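Local coordinates for hypothetical protein (Leishmania major, PDB 3LJN), which is of unknown function but, as an ankyrin repeat protein, probably mediates protein-protein interactions, at residues T175-A180 / E187-M192. Numbering follows the deposited sequence.
Sequences TPLMRA and EALDLM
Thr175 OG1, held by both Met178 N and His214 NE2, caps the N-terminus of the helix whose Pro176, Leu177 and Ala180 pack against Leu189 and Met192. The capping bond, from Met178 N to Thr175 OG1, is 3.3 Å long and nearly straight (169°), so the hydroxyl satisfies an amide of the first helical turn. Residues 175-180 read TPLMRA, a variant of the ankyrin TPLHxA signature with methionine in the histidine position; residues 178 and 192 are both selenomethionine. Helices 176-182 and 186-195 form the antiparallel pair characteristic of ankyrin repeats, their segment axes 9.3 Å apart at 151°. Met192 makes contact with Pro176, Leu177 and Ala180. Its chain runs extended as far as SE, which lies 3.9 Å from Pro176 CB, and then bends (chi3 -48°) to bring CE in beside the facing helix. There CE meets Leu177 CD2 at 3.4 Å and Ala180 CB at 4.0 Å, while the Leu177 and Met192 side chains run alongside each other in opposite senses. Leu189 lies roughly perpendicular to Leu177, with its CG 4.0 Å from Leu177 CD2; Leu177 CD2 thus touches both Leu189 and Met192. Ala180 points toward the facing helix, and Ala180 CA and Leu189 CA, the closest such pair, are 6.0 Å apart. Neighbouring elements extend the core: His143 and Val146 of helix 141-147 touch Pro176 and Ala180, respectively, Ile156 of helix 153-162 reaches Met192, and Trp223 meets Leu189. The side-chain contacts between the two segments are apolar, so their packing rests on shape and hydrophobic burial, whereas the capping bond to Thr175 satisfies an amide at the helix start.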
ATOM      1  N   THR A 175       2.203   3.675  -0.358  1.00 46.41           N
ATOM      2  CA  THR A 175       1.176   2.721   0.047  1.00 44.68           C
ATOM      3  C   THR A 175       1.103   1.541  -0.914  1.00 43.30           C
ATOM      4  O   THR A 175       1.681   1.587  -1.981  1.00 43.69           O
ATOM      5  CB  THR A 175      -0.185   3.423   0.128  1.00 45.08           C
ATOM      6  OG1 THR A 175      -0.618   3.827  -1.176  1.00 45.45           O
ATOM      7  CG2 THR A 175      -0.087   4.652   0.999  1.00 47.11           C
ATOM      8  N   PRO A 176       0.421   0.454  -0.527  1.00 42.18           N
ATOM      9  CA  PRO A 176       0.313  -0.616  -1.526  1.00 41.53           C
ATOM     10  C   PRO A 176      -0.428  -0.220  -2.801  1.00 41.77           C
ATOM     11  O   PRO A 176      -0.079  -0.710  -3.863  1.00 41.99           O
ATOM     12  CB  PRO A 176      -0.418  -1.729  -0.774  1.00 40.96           C
ATOM     13  CG  PRO A 176       0.018  -1.543   0.623  1.00 41.31           C
ATOM     14  CD  PRO A 176       0.168  -0.055   0.830  1.00 42.02           C
ATOM     15  N   LEU A 177      -1.424   0.658  -2.715  1.00 42.18           N
ATOM     16  CA  LEU A 177      -2.094   1.133  -3.924  1.00 43.00           C
ATOM     17  C   LEU A 177      -1.088   1.816  -4.822  1.00 44.11           C
ATOM     18  O   LEU A 177      -0.969   1.464  -5.993  1.00 44.60           O
ATOM     19  CB  LEU A 177      -3.243   2.087  -3.604  1.00 43.89           C
ATOM     20  CG  LEU A 177      -4.497   1.379  -3.087  1.00 43.39           C
ATOM     21  CD1 LEU A 177      -5.482   2.393  -2.547  1.00 44.66           C
ATOM     22  CD2 LEU A 177      -5.141   0.499  -4.172  1.00 43.47           C
HETATM   23  N   MSE A 178      -0.361   2.781  -4.261  1.00 44.97           N
HETATM   24  CA  MSE A 178       0.717   3.471  -4.974  1.00 46.56           C
HETATM   25  C   MSE A 178       1.665   2.462  -5.640  1.00 46.15           C
HETATM   26  O   MSE A 178       2.065   2.635  -6.786  1.00 47.47           O
HETATM   27  CB  MSE A 178       1.483   4.399  -4.024  1.00 47.73           C
HETATM   28  CG  MSE A 178       0.793   5.731  -3.750  1.00 49.58           C
HETATM   29 SE   MSE A 178       1.705   6.874  -2.390  1.00 51.83          SE
HETATM   30  CE  MSE A 178       0.385   8.326  -2.154  1.00 54.46           C
ATOM     31  N   ARG A 179       1.984   1.388  -4.933  1.00 44.75           N
ATOM     32  CA  ARG A 179       2.863   0.344  -5.457  1.00 44.78           C
ATOM     33  C   ARG A 179       2.287  -0.390  -6.668  1.00 44.90           C
ATOM     34  O   ARG A 179       3.030  -0.739  -7.583  1.00 46.04           O
ATOM     35  CB  ARG A 179       3.190  -0.665  -4.349  1.00 43.77           C
ATOM     36  CG  ARG A 179       4.282  -1.646  -4.691  1.00 44.44           C
ATOM     37  CD  ARG A 179       5.647  -0.970  -4.866  1.00 46.07           C
ATOM     38  NE  ARG A 179       6.582  -1.338  -3.805  1.00 46.48           N
ATOM     39  CZ  ARG A 179       6.905  -0.577  -2.758  1.00 46.88           C
ATOM     40  NH1 ARG A 179       6.385   0.642  -2.598  1.00 46.99           N
ATOM     41  NH2 ARG A 179       7.769  -1.040  -1.856  1.00 47.66           N
ATOM     42  N   ALA A 180       0.977  -0.640  -6.660  1.00 44.16           N
ATOM     43  CA  ALA A 180       0.317  -1.384  -7.747  1.00 44.70           C
ATOM     44  C   ALA A 180       0.220  -0.517  -8.999  1.00 46.44           C
ATOM     45  O   ALA A 180       0.393  -0.992 -10.128  1.00 47.76           O
ATOM     46  CB  ALA A 180      -1.057  -1.842  -7.316  1.00 43.94           C
ATOM     47  N   GLU A 187      -5.117  -5.950 -11.754  1.00 66.63           N
ATOM     48  CA  GLU A 187      -5.807  -7.000 -10.982  1.00 67.54           C
ATOM     49  C   GLU A 187      -5.634  -6.849  -9.472  1.00 66.05           C
ATOM     50  O   GLU A 187      -6.577  -7.033  -8.708  1.00 66.00           O
ATOM     51  CB  GLU A 187      -5.355  -8.393 -11.412  1.00 69.68           C
ATOM     52  CG  GLU A 187      -6.101  -8.920 -12.639  1.00 71.87           C
ATOM     53  CD  GLU A 187      -6.174 -10.449 -12.680  1.00 74.26           C
ATOM     54  OE1 GLU A 187      -5.200 -11.083 -13.146  1.00 75.47           O
ATOM     55  OE2 GLU A 187      -7.210 -11.016 -12.255  1.00 75.09           O
ATOM     56  N   ALA A 188      -4.424  -6.504  -9.050  1.00 65.02           N
ATOM     57  CA  ALA A 188      -4.139  -6.251  -7.642  1.00 63.71           C
ATOM     58  C   ALA A 188      -4.885  -5.027  -7.131  1.00 62.12           C
ATOM     59  O   ALA A 188      -5.453  -5.072  -6.055  1.00 61.69           O
ATOM     60  CB  ALA A 188      -2.646  -6.083  -7.426  1.00 63.28           C
ATOM     61  N   LEU A 189      -4.893  -3.945  -7.900  1.00 61.42           N
ATOM     62  CA  LEU A 189      -5.513  -2.688  -7.463  1.00 60.07           C
ATOM     63  C   LEU A 189      -7.031  -2.769  -7.310  1.00 60.63           C
ATOM     64  O   LEU A 189      -7.592  -2.214  -6.361  1.00 59.88           O
ATOM     65  CB  LEU A 189      -5.153  -1.536  -8.415  1.00 59.39           C
ATOM     66  CG  LEU A 189      -5.720  -0.155  -8.055  1.00 58.18           C
ATOM     67  CD1 LEU A 189      -4.717   0.915  -8.342  1.00 57.12           C
ATOM     68  CD2 LEU A 189      -7.013   0.138  -8.786  1.00 58.89           C
ATOM     69  N   ASP A 190      -7.693  -3.430  -8.253  1.00 62.16           N
ATOM     70  CA  ASP A 190      -9.138  -3.597  -8.187  1.00 63.11           C
ATOM     71  C   ASP A 190      -9.497  -4.479  -7.004  1.00 63.43           C
ATOM     72  O   ASP A 190     -10.344  -4.118  -6.178  1.00 63.14           O
ATOM     73  CB  ASP A 190      -9.677  -4.246  -9.463  1.00 65.06           C
ATOM     74  CG  ASP A 190      -9.543  -3.354 -10.687  1.00 64.99           C
ATOM     75  OD1 ASP A 190      -9.416  -2.105 -10.548  1.00 63.53           O
ATOM     76  OD2 ASP A 190      -9.577  -3.933 -11.802  1.00 66.58           O
ATOM     77  N   LEU A 191      -8.848  -5.637  -6.937  1.00 64.18           N
ATOM     78  CA  LEU A 191      -9.051  -6.567  -5.844  1.00 64.58           C
ATOM     79  C   LEU A 191      -8.926  -5.857  -4.493  1.00 62.96           C
ATOM     80  O   LEU A 191      -9.781  -6.025  -3.634  1.00 63.14           O
ATOM     81  CB  LEU A 191      -8.055  -7.723  -5.935  1.00 65.44           C
ATOM     82  CG  LEU A 191      -8.278  -8.867  -4.949  1.00 66.23           C
ATOM     83  CD1 LEU A 191      -9.655  -9.447  -5.135  1.00 67.73           C
ATOM     84  CD2 LEU A 191      -7.227  -9.933  -5.128  1.00 67.27           C
HETATM   85  N   MSE A 192      -7.887  -5.047  -4.313  1.00 61.57           N
HETATM   86  CA  MSE A 192      -7.707  -4.325  -3.054  1.00 60.26           C
HETATM   87  C   MSE A 192      -8.872  -3.393  -2.748  1.00 59.90           C
HETATM   88  O   MSE A 192      -9.383  -3.387  -1.637  1.00 59.76           O
HETATM   89  CB  MSE A 192      -6.396  -3.533  -3.044  1.00 59.11           C
HETATM   90  CG  MSE A 192      -5.178  -4.383  -2.679  1.00 59.45           C
HETATM   91 SE   MSE A 192      -3.457  -3.433  -2.625  1.00 58.44          SE
HETATM   92  CE  MSE A 192      -3.558  -2.467  -4.316  1.00 58.12           C
TER